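Local coordinates for protein D-mandelate dehydrogenase (Rhodotorula graminis, PDB 2W2K) that probably interconverts D-2-hydroxyacids such as D-mandelate and their 2-keto acids, using a nicotinamide cofactor bound in a Rossmann-type domain, at residues 57-60 against 61-64; 67-70 against 71-75; 113-116 against 117-121; 313-316 against 317-321; 323-326 against 327-331. All coordinates share one frame; numbering follows the deposited sequence.

Along the chain the five contacts follow one another without overlap. Interactions 1 and 2 belong to the stretch that leaves strand 54-57 of the five-stranded parallel sheet and runs into helix 71-74; their centres are about 16 Å apart, and Lys57 meets Tyr67 between them. Interaction 3 opens helix 114-130, which packs on helix 173-185 of the cofactor-binding domain. Interactions 4 and 5, centres about 15 Å apart, share helix 310-330, by which the C-terminal part of the chain returns to pack on the five-stranded sheet. Interaction 4 also touches interaction 1. Interaction 3 lies about 5 Å from interaction 4 at the nearest atoms, consistent with the two-domain build of D-2-hydroxyacid dehydrogenases.

Interaction 1 of 5, residues 57-60 against 61-64; sequences KLAV and ENGT
Lys57 reaches over the turn that follows its strand and gives its ammonium nitrogen to the backbone: NZ bonds to Asn62 O at 3.0 Å, in the carbonyl plane, and to Ala59 O at 3.2 Å. The hydroxyl of Tyr67 is a further partner of NZ, so this buried charge is met by several oxygens. A long, flexible lysine suits the place, since CG stands anti to the backbone N (chi1 -171°) and the chain stays extended until its last bend, carrying NZ to the carbonyls of the turn's first and last residues.

The turn itself is a type I beta turn from Ala59 to Asn62, closed by Asn62 N on Ala59 O at 3.1 Å; that donor stands above the carbonyl plane. Within it the Asn62 amide lies against the small methyl of Ala59, CG being 3.5 Å from Ala59 CB. Its ND2 shares a water with Leu58 N. A second water joins Val60 N to Glu61 OE1. Gly63 follows at positive phi, which glycine tolerates readily.

Farther out, Arg14 gives Asn62 OD1 a weak hydrogen bond. The Val60 side chain is about 8 Å from that of Gly307, an NAD-binding residue. The turn follows directly on strand 54-57, whose Lys57 pairs through its backbone with Ala85 and Ala87, while Leu58 and Val60 pack on Thr320 and Phe316 of helix 310-330, respectively.

Interaction 2 of 5, residues 67-70 against 71-75; sequences YPWN and ADLIS
A side-chain N-cap starts helix 71-74, and the residue before the cap adds an aromatic-aliphatic contact. Asn70 OD1 accepts from Leu73 N at 3.0 Å with a nearly straight N-H (166°), the donor tilted from the amide plane. Its CG sits between the backbone N and carbonyl carbon (chi1 59°), which turns OD1 back over the first helical turn; asparagine's short amide suits this reach. The backbone O of the same residue takes Ile74 N at 3.0 Å. With an alanine at Asn70, Leu73 N would probably be left without its capping acceptor and the helix start less firmly fixed.

Leu73 also packs on Trp69 with its apolar branches. Its CD2 lies over one face of the Trp69 indole, 3.8 Å from the six-membered ring centroid, a CH-pi contact displaced toward the rim near CE3. CD1, the other branch, lies 3.5 Å from Pro68 O. Ile74 CD1 lies 3.5 Å from Trp69 O.

Farther out, Trp69 NE1 bonds to Ser66 OG, and its ring meets Trp93 edge-to-face and Phe84, a residue of strand 83-86. Leu73 packs on Phe40 and Lys41 of helix 37-45, where Lys41 also forms a salt bridge with Asp72.

Interaction 3 of 5, residues 113-116 against 117-121; sequences GDTA and TSDLA
Thr117, Ser118, Asp119 and Leu120 each send their backbone N-H to the carbonyl four residues back, opening helix 114-130 just after Gly113, its N-cap residue. Asp119 N meets Thr115 O at 3.0 Å.

Two hydroxyls lie close to the same row of carbonyls. Ser118 OG stands 2.8 Å from Asp114 O and 3.2 Å from Thr115 O, a position set by chi1 of 63°, which folds it back against the preceding turn. Thr117 OG1 lies 3.0 Å from Gly113 O. Serine and threonine suit these places because their short side chains bring a hydroxyl to the carbonyls of the preceding turn.

Side-chain packing is added by Thr115 and Asp119, which run alongside each other, the methyl CG2 of Thr115 lying 3.8 Å from Asp119 OD2. The carboxylate's main partner is outside the turn: OD1 makes a salt bridge with Lys181, which also bonds to Ser118 OG. With an alanine in place of Asp119, Lys181 would probably lose its charged mate.

Helix 173-185 packs against the Asp114, Ser118 and Ala121 side, with Asp114 touching Ala173 and Ile174, both NAD-binding residues; Leu120 packs on Asp281 and Ile305, while a neighbouring subunit packs on Thr115 and Ala116.

Interaction 4 of 5, residues 313-316 against 317-321; sequences FHEF and ERLTM
Regular alpha-helical bonds carry this part of helix 310-330, with Glu317 N on Phe313 O, Arg318 N on His314 O and Leu319 N on Glu315 O, the last at 2.9 Å. On one flank Glu315 and Arg318 run alongside each other and form a salt bridge. The guanidinium approaches side-on: NE of Arg318 gives to Glu315 OE1 at 2.9 Å (177°) and NH2 to OE2 at 2.8 Å, one nitrogen for each oxygen. Both oxygens sit near the guanidinium plane, yet the carboxylate is turned 42° from it, so NE meets OE1 from above the carboxylate plane. Glu315 has CG anti to its N (chi1 -172°) and then bends at chi2, which brings its carboxylate across to Arg318.

This i to i+3 ion pair links neighbouring turns of the last long helix of the fold, which returns to the smaller domain.

On another flank, Phe316 O accepts twice, from Thr320 N at 3.1 Å and from Thr320 OG1 at 2.9 Å, the donors coming from opposite faces of the carbonyl plane. A threonine suits this buried position because its hydroxyl finds a backbone acceptor. Glu317 points elsewhere, its carboxylate taking the backbone N-H groups of Arg14, His15 and Leu16.

Interaction 5 of 5, residues 323-326 against 327-331; sequences NIDR and FLLQG
Asp325 holds CG anti to its backbone N (chi1 -167°), while Gln330 sets CG beside its own N and runs extended beyond it, and together these bring carboxylate and amide within reach near the end of helix 310-330. Here the helix loosens into a wider pi-type turn over 327-330. Asp325 O takes Leu329 N at 2.9 Å and, weakly, Gln330 N, which also bonds to Arg326 O at 3.2 Å from above that carbonyl's plane. Gly331 then leaves helical angles with positive phi, where glycine fits easily.

Ile324 and Leu328, one turn apart, run alongside each other and touch at CG2 of Ile324 and CD1 of Leu328, 4.0 Å apart. Branched apolar residues suit this flank, because it packs on the parallel sheet: Ile324 on Ala54, Ile56 and Ala85, Leu328 on Ala54 and Val83. Phe327 adds Val83 and Ala105. Arg326 lays its CG near Gln330 OE1 and directs NE to the carbonyl of Pro333, just past the helix end. Asp325 has its stronger partner in Lys26, which makes a salt bridge to OD2. Its other oxygen, OD1, receives a weak but straight bond from Gln330 NE2 at 3.2 Å (177°), carboxylate and amide planes standing 86° apart.

Interaction 1 of 5, residues 57-60 against 61-64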
loop_
_atom_site.group_PDB
_atom_site.type_symbol
_atom_site.label_atom_id
_atom_site.label_comp_id
_atom_site.label_asym_id
_atom_site.label_seq_id
_atom_site.Cartn_x
_atom_site.Cartn_y
_atom_site.Cartn_z
ATOM N N LYS B 57 -28.497 14.690 6.428
ATOM C CA LYS B 57 -27.105 15.164 6.638
ATOM C C LYS B 57 -26.233 14.394 5.622
ATOM O O LYS B 57 -25.927 13.189 5.818
ATOM C CB LYS B 57 -26.693 14.881 8.109
ATOM C CG LYS B 57 -25.319 15.514 8.597
ATOM C CD LYS B 57 -24.952 14.920 9.980
ATOM C CE LYS B 57 -23.662 15.493 10.627
ATOM N NZ LYS B 57 -22.379 15.180 9.893
ATOM N N LEU B 58 -25.861 15.073 4.524
ATOM C CA LEU B 58 -25.297 14.414 3.320
ATOM C C LEU B 58 -23.798 14.053 3.369
ATOM O O LEU B 58 -23.305 13.296 2.506
ATOM C CB LEU B 58 -25.589 15.263 2.063
ATOM C CG LEU B 58 -27.085 15.430 1.704
ATOM C CD1 LEU B 58 -27.292 16.572 0.685
ATOM C CD2 LEU B 58 -27.646 14.164 1.138
ATOM N N ALA B 59 -23.075 14.598 4.349
ATOM C CA ALA B 59 -21.636 14.356 4.481
ATOM C C ALA B 59 -21.210 14.409 5.951
ATOM O O ALA B 59 -21.821 15.103 6.761
ATOM C CB ALA B 59 -20.810 15.389 3.658
ATOM N N VAL B 60 -20.123 13.713 6.267
ATOM C CA VAL B 60 -19.635 13.630 7.659
ATOM C C VAL B 60 -19.236 15.018 8.171
ATOM O O VAL B 60 -19.520 15.386 9.338
ATOM C CB VAL B 60 -18.454 12.611 7.774
ATOM C CG1 VAL B 60 -17.718 12.765 9.113
ATOM C CG2 VAL B 60 -18.966 11.174 7.624
ATOM N N GLU B 61 -18.607 15.799 7.287
ATOM C CA GLU B 61 -18.164 17.163 7.621
ATOM C C GLU B 61 -19.254 18.264 7.561
ATOM O O GLU B 61 -18.953 19.432 7.832
ATOM C CB GLU B 61 -16.955 17.578 6.742
ATOM C CG GLU B 61 -17.258 17.780 5.248
ATOM C CD GLU B 61 -17.177 16.494 4.409
ATOM O OE1 GLU B 61 -17.105 15.374 4.959
ATOM O OE2 GLU B 61 -17.181 16.616 3.172
ATOM N N ASN B 62 -20.485 17.908 7.176
ATOM C CA ASN B 62 -21.572 18.892 7.032
ATOM C C ASN B 62 -22.360 19.003 8.327
ATOM O O ASN B 62 -22.647 17.982 8.965
ATOM C CB ASN B 62 -22.582 18.505 5.927
ATOM C CG ASN B 62 -22.022 18.591 4.489
ATOM O OD1 ASN B 62 -20.844 18.874 4.244
ATOM N ND2 ASN B 62 -22.895 18.272 3.526
ATOM N N GLY B 63 -22.744 20.232 8.683
ATOM C CA GLY B 63 -23.634 20.466 9.826
ATOM C C GLY B 63 -22.989 20.427 11.209
ATOM O O GLY B 63 -23.697 20.327 12.215
ATOM N N THR B 64 -21.650 20.518 11.271
ATOM C CA THR B 64 -20.924 20.329 12.536
ATOM C C THR B 64 -21.164 21.466 13.554
ATOM O O THR B 64 -20.958 21.276 14.757
ATOM C CB THR B 64 -19.374 20.124 12.342
ATOM O OG1 THR B 64 -18.809 21.290 11.746
ATOM C CG2 THR B 64 -19.055 18.896 11.451
HETATM O O HOH W 1 -25.906 17.993 4.380
HETATM O O HOH W 2 -18.520 12.637 4.013
#

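Interaction 2 of 5, residues 67-70 against 71-75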
loop_
_atom_site.group_PDB
_atom_site.type_symbol
_atom_site.label_atom_id
_atom_site.label_comp_id
_atom_site.label_asym_id
_atom_site.label_seq_id
_atom_site.Cartn_x
_atom_site.Cartn_y
_atom_site.Cartn_z
ATOM N N TYR B 67 -23.429 20.561 16.600
ATOM C CA TYR B 67 -23.042 19.568 17.617
ATOM C C TYR B 67 -22.886 20.211 19.030
ATOM O O TYR B 67 -22.513 21.384 19.135
ATOM C CB TYR B 67 -21.723 18.862 17.264
ATOM C CG TYR B 67 -21.616 18.023 15.988
ATOM C CD1 TYR B 67 -22.733 17.692 15.201
ATOM C CD2 TYR B 67 -20.362 17.555 15.575
ATOM C CE1 TYR B 67 -22.582 16.908 14.008
ATOM C CE2 TYR B 67 -20.205 16.788 14.421
ATOM C CZ TYR B 67 -21.316 16.471 13.639
ATOM O OH TYR B 67 -21.117 15.718 12.503
ATOM N N PRO B 68 -23.167 19.442 20.102
ATOM C CA PRO B 68 -23.693 18.071 20.110
ATOM C C PRO B 68 -25.216 18.042 19.955
ATOM O O PRO B 68 -25.901 19.030 20.303
ATOM C CB PRO B 68 -23.312 17.563 21.511
ATOM C CG PRO B 68 -23.388 18.812 22.379
ATOM C CD PRO B 68 -22.915 19.940 21.477
ATOM N N TRP B 69 -25.722 16.927 19.428
ATOM C CA TRP B 69 -27.153 16.591 19.494
ATOM C C TRP B 69 -27.410 15.938 20.868
ATOM O O TRP B 69 -27.605 14.719 20.991
ATOM C CB TRP B 69 -27.586 15.721 18.269
ATOM C CG TRP B 69 -27.775 16.571 17.003
ATOM C CD1 TRP B 69 -26.790 17.264 16.312
ATOM C CD2 TRP B 69 -29.010 16.839 16.298
ATOM N NE1 TRP B 69 -27.344 17.931 15.238
ATOM C CE2 TRP B 69 -28.697 17.695 15.210
ATOM C CE3 TRP B 69 -30.349 16.463 16.496
ATOM C CZ2 TRP B 69 -29.679 18.174 14.315
ATOM C CZ3 TRP B 69 -31.330 16.932 15.582
ATOM C CH2 TRP B 69 -30.980 17.781 14.520
ATOM N N ASN B 70 -27.367 16.777 21.909
ATOM C CA ASN B 70 -27.608 16.331 23.287
ATOM C C ASN B 70 -29.100 16.301 23.657
ATOM O O ASN B 70 -29.961 16.706 22.855
ATOM C CB ASN B 70 -26.777 17.164 24.317
ATOM C CG ASN B 70 -27.068 18.676 24.282
ATOM O OD1 ASN B 70 -27.993 19.152 23.620
ATOM N ND2 ASN B 70 -26.268 19.440 25.026
ATOM N N ALA B 71 -29.401 15.826 24.866
ATOM C CA ALA B 71 -30.783 15.813 25.387
ATOM C C ALA B 71 -31.498 17.184 25.329
ATOM O O ALA B 71 -32.699 17.240 24.980
ATOM C CB ALA B 71 -30.807 15.259 26.819
ATOM N N ASP B 72 -30.794 18.268 25.693
ATOM C CA ASP B 72 -31.400 19.623 25.684
ATOM C C ASP B 72 -31.812 20.085 24.273
ATOM O O ASP B 72 -32.906 20.611 24.098
ATOM C CB ASP B 72 -30.508 20.691 26.349
ATOM C CG ASP B 72 -31.260 22.026 26.592
ATOM O OD1 ASP B 72 -32.287 22.034 27.314
ATOM O OD2 ASP B 72 -30.841 23.069 26.061
ATOM N N LEU B 73 -30.916 19.912 23.293
ATOM C CA LEU B 73 -31.234 20.209 21.877
ATOM C C LEU B 73 -32.447 19.383 21.388
ATOM O O LEU B 73 -33.411 19.933 20.804
ATOM C CB LEU B 73 -29.981 19.966 21.001
ATOM C CG LEU B 73 -30.048 20.289 19.488
ATOM C CD1 LEU B 73 -28.694 20.591 18.916
ATOM C CD2 LEU B 73 -30.706 19.125 18.702
ATOM N N ILE B 74 -32.384 18.074 21.619
ATOM C CA ILE B 74 -33.421 17.115 21.179
ATOM C C ILE B 74 -34.822 17.419 21.766
ATOM O O ILE B 74 -35.857 17.205 21.095
ATOM C CB ILE B 74 -32.949 15.643 21.467
ATOM C CG1 ILE B 74 -31.795 15.261 20.508
ATOM C CG2 ILE B 74 -34.084 14.624 21.381
ATOM C CD1 ILE B 74 -31.032 13.965 20.883
ATOM N N SER B 75 -34.846 17.933 22.998
ATOM C CA SER B 75 -36.096 18.290 23.685
ATOM C C SER B 75 -36.915 19.369 22.946
ATOM O O SER B 75 -38.117 19.529 23.208
ATOM C CB SER B 75 -35.840 18.714 25.151
ATOM O OG SER B 75 -35.395 20.070 25.251
#

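Interaction 3 of 5, residues 113-116 against 117-121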
loop_
_atom_site.group_PDB
_atom_site.type_symbol
_atom_site.label_atom_id
_atom_site.label_comp_id
_atom_site.label_asym_id
_atom_site.label_seq_id
_atom_site.Cartn_x
_atom_site.Cartn_y
_atom_site.Cartn_z
ATOM N N GLY B 113 -18.371 2.910 3.215
ATOM C CA GLY B 113 -16.897 3.055 3.177
ATOM C C GLY B 113 -16.087 1.768 3.390
ATOM O O GLY B 113 -14.894 1.850 3.707
ATOM N N ASP B 114 -16.704 0.584 3.238
ATOM C CA ASP B 114 -15.966 -0.706 3.470
ATOM C C ASP B 114 -14.744 -0.872 2.544
ATOM O O ASP B 114 -13.661 -1.275 2.991
ATOM C CB ASP B 114 -16.874 -1.948 3.312
ATOM C CG ASP B 114 -17.891 -2.134 4.471
ATOM O OD1 ASP B 114 -17.940 -1.313 5.406
ATOM O OD2 ASP B 114 -18.675 -3.124 4.421
ATOM N N THR B 115 -14.900 -0.550 1.260
ATOM C CA THR B 115 -13.779 -0.695 0.307
ATOM C C THR B 115 -12.645 0.304 0.645
ATOM O O THR B 115 -11.466 -0.087 0.738
ATOM C CB THR B 115 -14.263 -0.525 -1.163
ATOM O OG1 THR B 115 -15.128 -1.636 -1.503
ATOM C CG2 THR B 115 -13.055 -0.452 -2.166
ATOM N N ALA B 116 -13.006 1.581 0.824
ATOM C CA ALA B 116 -12.005 2.625 1.125
ATOM C C ALA B 116 -11.228 2.350 2.435
ATOM O O ALA B 116 -10.001 2.407 2.436
ATOM C CB ALA B 116 -12.627 4.045 1.110
ATOM N N THR B 117 -11.927 2.013 3.526
ATOM C CA THR B 117 -11.266 1.849 4.835
ATOM C C THR B 117 -10.354 0.611 4.831
ATOM O O THR B 117 -9.218 0.666 5.361
ATOM C CB THR B 117 -12.277 1.789 6.013
ATOM O OG1 THR B 117 -13.170 2.906 5.929
ATOM C CG2 THR B 117 -11.545 1.849 7.389
ATOM N N SER B 118 -10.830 -0.488 4.232
ATOM C CA SER B 118 -9.981 -1.718 4.125
ATOM C C SER B 118 -8.719 -1.530 3.243
ATOM O O SER B 118 -7.640 -2.064 3.579
ATOM C CB SER B 118 -10.789 -2.964 3.706
ATOM O OG SER B 118 -11.368 -2.836 2.396
ATOM N N ASP B 119 -8.856 -0.802 2.122
ATOM C CA ASP B 119 -7.692 -0.450 1.265
ATOM C C ASP B 119 -6.665 0.409 2.026
ATOM O O ASP B 119 -5.443 0.208 1.876
ATOM C CB ASP B 119 -8.153 0.334 0.018
ATOM C CG ASP B 119 -8.713 -0.562 -1.103
ATOM O OD1 ASP B 119 -8.609 -1.813 -1.006
ATOM O OD2 ASP B 119 -9.265 0.003 -2.095
ATOM N N LEU B 120 -7.140 1.394 2.812
ATOM C CA LEU B 120 -6.218 2.278 3.587
ATOM C C LEU B 120 -5.504 1.478 4.689
ATOM O O LEU B 120 -4.306 1.691 4.936
ATOM C CB LEU B 120 -6.946 3.533 4.166
ATOM C CG LEU B 120 -6.145 4.763 4.692
ATOM C CD1 LEU B 120 -5.642 4.598 6.137
ATOM C CD2 LEU B 120 -4.975 5.220 3.765
ATOM N N ALA B 121 -6.202 0.531 5.323
ATOM C CA ALA B 121 -5.521 -0.377 6.276
ATOM C C ALA B 121 -4.425 -1.239 5.605
ATOM O O ALA B 121 -3.337 -1.431 6.178
ATOM C CB ALA B 121 -6.556 -1.266 7.022
#

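Interaction 4 of 5, residues 313-316 against 317-321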
loop_
_atom_site.group_PDB
_atom_site.type_symbol
_atom_site.label_atom_id
_atom_site.label_comp_id
_atom_site.label_asym_id
_atom_site.label_seq_id
_atom_site.Cartn_x
_atom_site.Cartn_y
_atom_site.Cartn_z
ATOM N N PHE B 313 -18.617 8.750 -0.951
ATOM C CA PHE B 313 -19.515 9.918 -0.871
ATOM C C PHE B 313 -20.762 9.718 -1.754
ATOM O O PHE B 313 -21.875 10.126 -1.364
ATOM C CB PHE B 313 -18.774 11.226 -1.266
ATOM C CG PHE B 313 -17.510 11.511 -0.478
ATOM C CD1 PHE B 313 -17.356 11.087 0.844
ATOM C CD2 PHE B 313 -16.472 12.255 -1.063
ATOM C CE1 PHE B 313 -16.170 11.374 1.560
ATOM C CE2 PHE B 313 -15.287 12.543 -0.351
ATOM C CZ PHE B 313 -15.146 12.107 0.957
ATOM N N HIS B 314 -20.594 9.100 -2.931
ATOM C CA HIS B 314 -21.746 8.703 -3.789
ATOM C C HIS B 314 -22.726 7.823 -2.984
ATOM O O HIS B 314 -23.960 8.023 -3.017
ATOM C CB HIS B 314 -21.273 7.914 -5.025
ATOM C CG HIS B 314 -20.845 8.764 -6.191
ATOM N ND1 HIS B 314 -19.936 9.798 -6.083
ATOM C CD2 HIS B 314 -21.203 8.718 -7.498
ATOM C CE1 HIS B 314 -19.763 10.359 -7.272
ATOM N NE2 HIS B 314 -20.514 9.717 -8.147
ATOM N N GLU B 315 -22.182 6.834 -2.268
ATOM C CA GLU B 315 -23.028 5.937 -1.479
ATOM C C GLU B 315 -23.670 6.610 -0.232
ATOM O O GLU B 315 -24.824 6.275 0.114
ATOM C CB GLU B 315 -22.310 4.598 -1.188
ATOM C CG GLU B 315 -23.183 3.513 -0.539
ATOM C CD GLU B 315 -24.158 2.777 -1.500
ATOM O OE1 GLU B 315 -24.306 3.149 -2.701
ATOM O OE2 GLU B 315 -24.790 1.809 -1.005
ATOM N N PHE B 316 -22.963 7.548 0.426
ATOM C CA PHE B 316 -23.572 8.382 1.508
ATOM C C PHE B 316 -24.829 9.125 0.978
ATOM O O PHE B 316 -25.893 9.106 1.615
ATOM C CB PHE B 316 -22.596 9.450 2.111
ATOM C CG PHE B 316 -21.488 8.899 2.989
ATOM C CD1 PHE B 316 -21.529 7.601 3.531
ATOM C CD2 PHE B 316 -20.391 9.711 3.293
ATOM C CE1 PHE B 316 -20.446 7.121 4.354
ATOM C CE2 PHE B 316 -19.334 9.252 4.106
ATOM C CZ PHE B 316 -19.376 7.949 4.642
ATOM N N GLU B 317 -24.696 9.811 -0.166
ATOM C CA GLU B 317 -25.835 10.522 -0.791
ATOM C C GLU B 317 -26.972 9.571 -1.193
ATOM O O GLU B 317 -28.144 9.866 -0.911
ATOM C CB GLU B 317 -25.350 11.377 -1.993
ATOM C CG GLU B 317 -24.444 12.544 -1.528
ATOM C CD GLU B 317 -24.159 13.621 -2.591
ATOM O OE1 GLU B 317 -24.607 13.487 -3.757
ATOM O OE2 GLU B 317 -23.460 14.609 -2.226
ATOM N N ARG B 318 -26.646 8.430 -1.826
ATOM C CA ARG B 318 -27.697 7.440 -2.203
ATOM C C ARG B 318 -28.443 6.863 -0.981
ATOM O O ARG B 318 -29.678 6.797 -0.985
ATOM C CB ARG B 318 -27.130 6.277 -3.060
ATOM C CG ARG B 318 -28.250 5.323 -3.643
ATOM C CD ARG B 318 -27.641 4.060 -4.304
ATOM N NE ARG B 318 -27.171 3.083 -3.311
ATOM C CZ ARG B 318 -27.944 2.178 -2.699
ATOM N NH1 ARG B 318 -29.256 2.100 -2.952
ATOM N NH2 ARG B 318 -27.408 1.339 -1.825
ATOM N N LEU B 319 -27.708 6.449 0.064
ATOM C CA LEU B 319 -28.344 5.840 1.255
ATOM C C LEU B 319 -29.233 6.838 2.028
ATOM O O LEU B 319 -30.379 6.513 2.382
ATOM C CB LEU B 319 -27.286 5.185 2.184
ATOM C CG LEU B 319 -26.696 3.834 1.706
ATOM C CD1 LEU B 319 -25.517 3.454 2.627
ATOM C CD2 LEU B 319 -27.766 2.731 1.694
ATOM N N THR B 320 -28.721 8.039 2.284
ATOM C CA THR B 320 -29.517 9.057 3.028
ATOM C C THR B 320 -30.842 9.392 2.320
ATOM O O THR B 320 -31.911 9.380 2.958
ATOM C CB THR B 320 -28.715 10.348 3.353
ATOM O OG1 THR B 320 -28.157 10.916 2.147
ATOM C CG2 THR B 320 -27.577 10.055 4.404
ATOM N N MET B 321 -30.774 9.685 1.012
ATOM C CA MET B 321 -31.980 10.048 0.231
ATOM C C MET B 321 -32.968 8.877 0.122
ATOM O O MET B 321 -34.175 9.055 0.352
ATOM C CB MET B 321 -31.602 10.565 -1.168
ATOM C CG MET B 321 -30.870 11.929 -1.190
ATOM S SD MET B 321 -30.676 12.601 -2.878
ATOM C CE MET B 321 -28.904 12.539 -3.112
#

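Interaction 5 of 5, residues 323-326 against 327-331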
loop_
_atom_site.group_PDB
_atom_site.type_symbol
_atom_site.label_atom_id
_atom_site.label_comp_id
_atom_site.label_asym_id
_atom_site.label_seq_id
_atom_site.Cartn_x
_atom_site.Cartn_y
_atom_site.Cartn_z
ATOM N N ASN B 323 -33.210 6.089 2.062
ATOM C CA ASN B 323 -33.780 5.793 3.384
ATOM C C ASN B 323 -35.042 6.627 3.691
ATOM O O ASN B 323 -36.102 6.082 4.093
ATOM C CB ASN B 323 -32.723 5.979 4.482
ATOM C CG ASN B 323 -31.871 4.707 4.744
ATOM O OD1 ASN B 323 -30.637 4.789 4.934
ATOM N ND2 ASN B 323 -32.515 3.563 4.773
ATOM N N ILE B 324 -34.943 7.939 3.494
ATOM C CA ILE B 324 -36.072 8.855 3.803
ATOM C C ILE B 324 -37.278 8.646 2.839
ATOM O O ILE B 324 -38.457 8.643 3.267
ATOM C CB ILE B 324 -35.578 10.335 3.874
ATOM C CG1 ILE B 324 -34.642 10.538 5.095
ATOM C CG2 ILE B 324 -36.754 11.323 3.945
ATOM C CD1 ILE B 324 -33.837 11.853 5.044
ATOM N N ASP B 325 -36.982 8.422 1.559
ATOM C CA ASP B 325 -38.023 8.136 0.536
ATOM C C ASP B 325 -38.803 6.857 0.883
ATOM O O ASP B 325 -40.046 6.875 0.953
ATOM C CB ASP B 325 -37.369 8.022 -0.860
ATOM C CG ASP B 325 -38.382 8.042 -2.024
ATOM O OD1 ASP B 325 -39.585 7.736 -1.858
ATOM O OD2 ASP B 325 -37.954 8.368 -3.145
ATOM N N ARG B 326 -38.071 5.759 1.093
ATOM C CA ARG B 326 -38.660 4.484 1.568
ATOM C C ARG B 326 -39.577 4.673 2.799
ATOM O O ARG B 326 -40.730 4.252 2.778
ATOM C CB ARG B 326 -37.586 3.441 1.896
ATOM C CG ARG B 326 -36.886 2.861 0.665
ATOM C CD ARG B 326 -35.676 1.967 1.040
ATOM N NE ARG B 326 -36.041 0.803 1.859
ATOM C CZ ARG B 326 -36.325 -0.422 1.401
ATOM N NH1 ARG B 326 -36.301 -0.688 0.098
ATOM N NH2 ARG B 326 -36.631 -1.387 2.265
ATOM N N PHE B 327 -39.045 5.305 3.853
ATOM C CA PHE B 327 -39.699 5.378 5.173
ATOM C C PHE B 327 -40.897 6.353 5.241
ATOM O O PHE B 327 -41.864 6.088 5.960
ATOM C CB PHE B 327 -38.644 5.735 6.247
ATOM C CG PHE B 327 -39.058 5.395 7.662
ATOM C CD1 PHE B 327 -38.998 4.077 8.136
ATOM C CD2 PHE B 327 -39.497 6.398 8.534
ATOM C CE1 PHE B 327 -39.368 3.756 9.447
ATOM C CE2 PHE B 327 -39.867 6.086 9.863
ATOM C CZ PHE B 327 -39.800 4.766 10.319
ATOM N N LEU B 328 -40.850 7.455 4.493
ATOM C CA LEU B 328 -41.971 8.433 4.485
ATOM C C LEU B 328 -42.995 8.283 3.355
ATOM O O LEU B 328 -44.168 8.677 3.525
ATOM C CB LEU B 328 -41.446 9.890 4.475
ATOM C CG LEU B 328 -40.684 10.397 5.715
ATOM C CD1 LEU B 328 -40.409 11.905 5.588
ATOM C CD2 LEU B 328 -41.449 10.078 7.020
ATOM N N LEU B 329 -42.563 7.768 2.202
ATOM C CA LEU B 329 -43.432 7.720 0.991
ATOM C C LEU B 329 -43.839 6.301 0.507
ATOM O O LEU B 329 -44.932 6.117 -0.059
ATOM C CB LEU B 329 -42.830 8.529 -0.165
ATOM C CG LEU B 329 -42.598 10.040 0.052
ATOM C CD1 LEU B 329 -42.000 10.718 -1.169
ATOM C CD2 LEU B 329 -43.870 10.735 0.485
ATOM N N GLN B 330 -42.988 5.311 0.737
ATOM C CA GLN B 330 -43.180 3.951 0.169
ATOM C C GLN B 330 -43.747 2.902 1.150
ATOM O O GLN B 330 -44.057 1.769 0.749
ATOM C CB GLN B 330 -41.845 3.429 -0.422
ATOM C CG GLN B 330 -41.262 4.258 -1.576
ATOM C CD GLN B 330 -39.907 3.717 -2.070
ATOM O OE1 GLN B 330 -39.708 2.507 -2.202
ATOM N NE2 GLN B 330 -38.985 4.611 -2.337
ATOM N N GLY B 331 -43.871 3.251 2.435
ATOM C CA GLY B 331 -44.271 2.260 3.459
ATOM C C GLY B 331 -43.279 1.113 3.665
ATOM O O GLY B 331 -43.670 0.025 4.099
#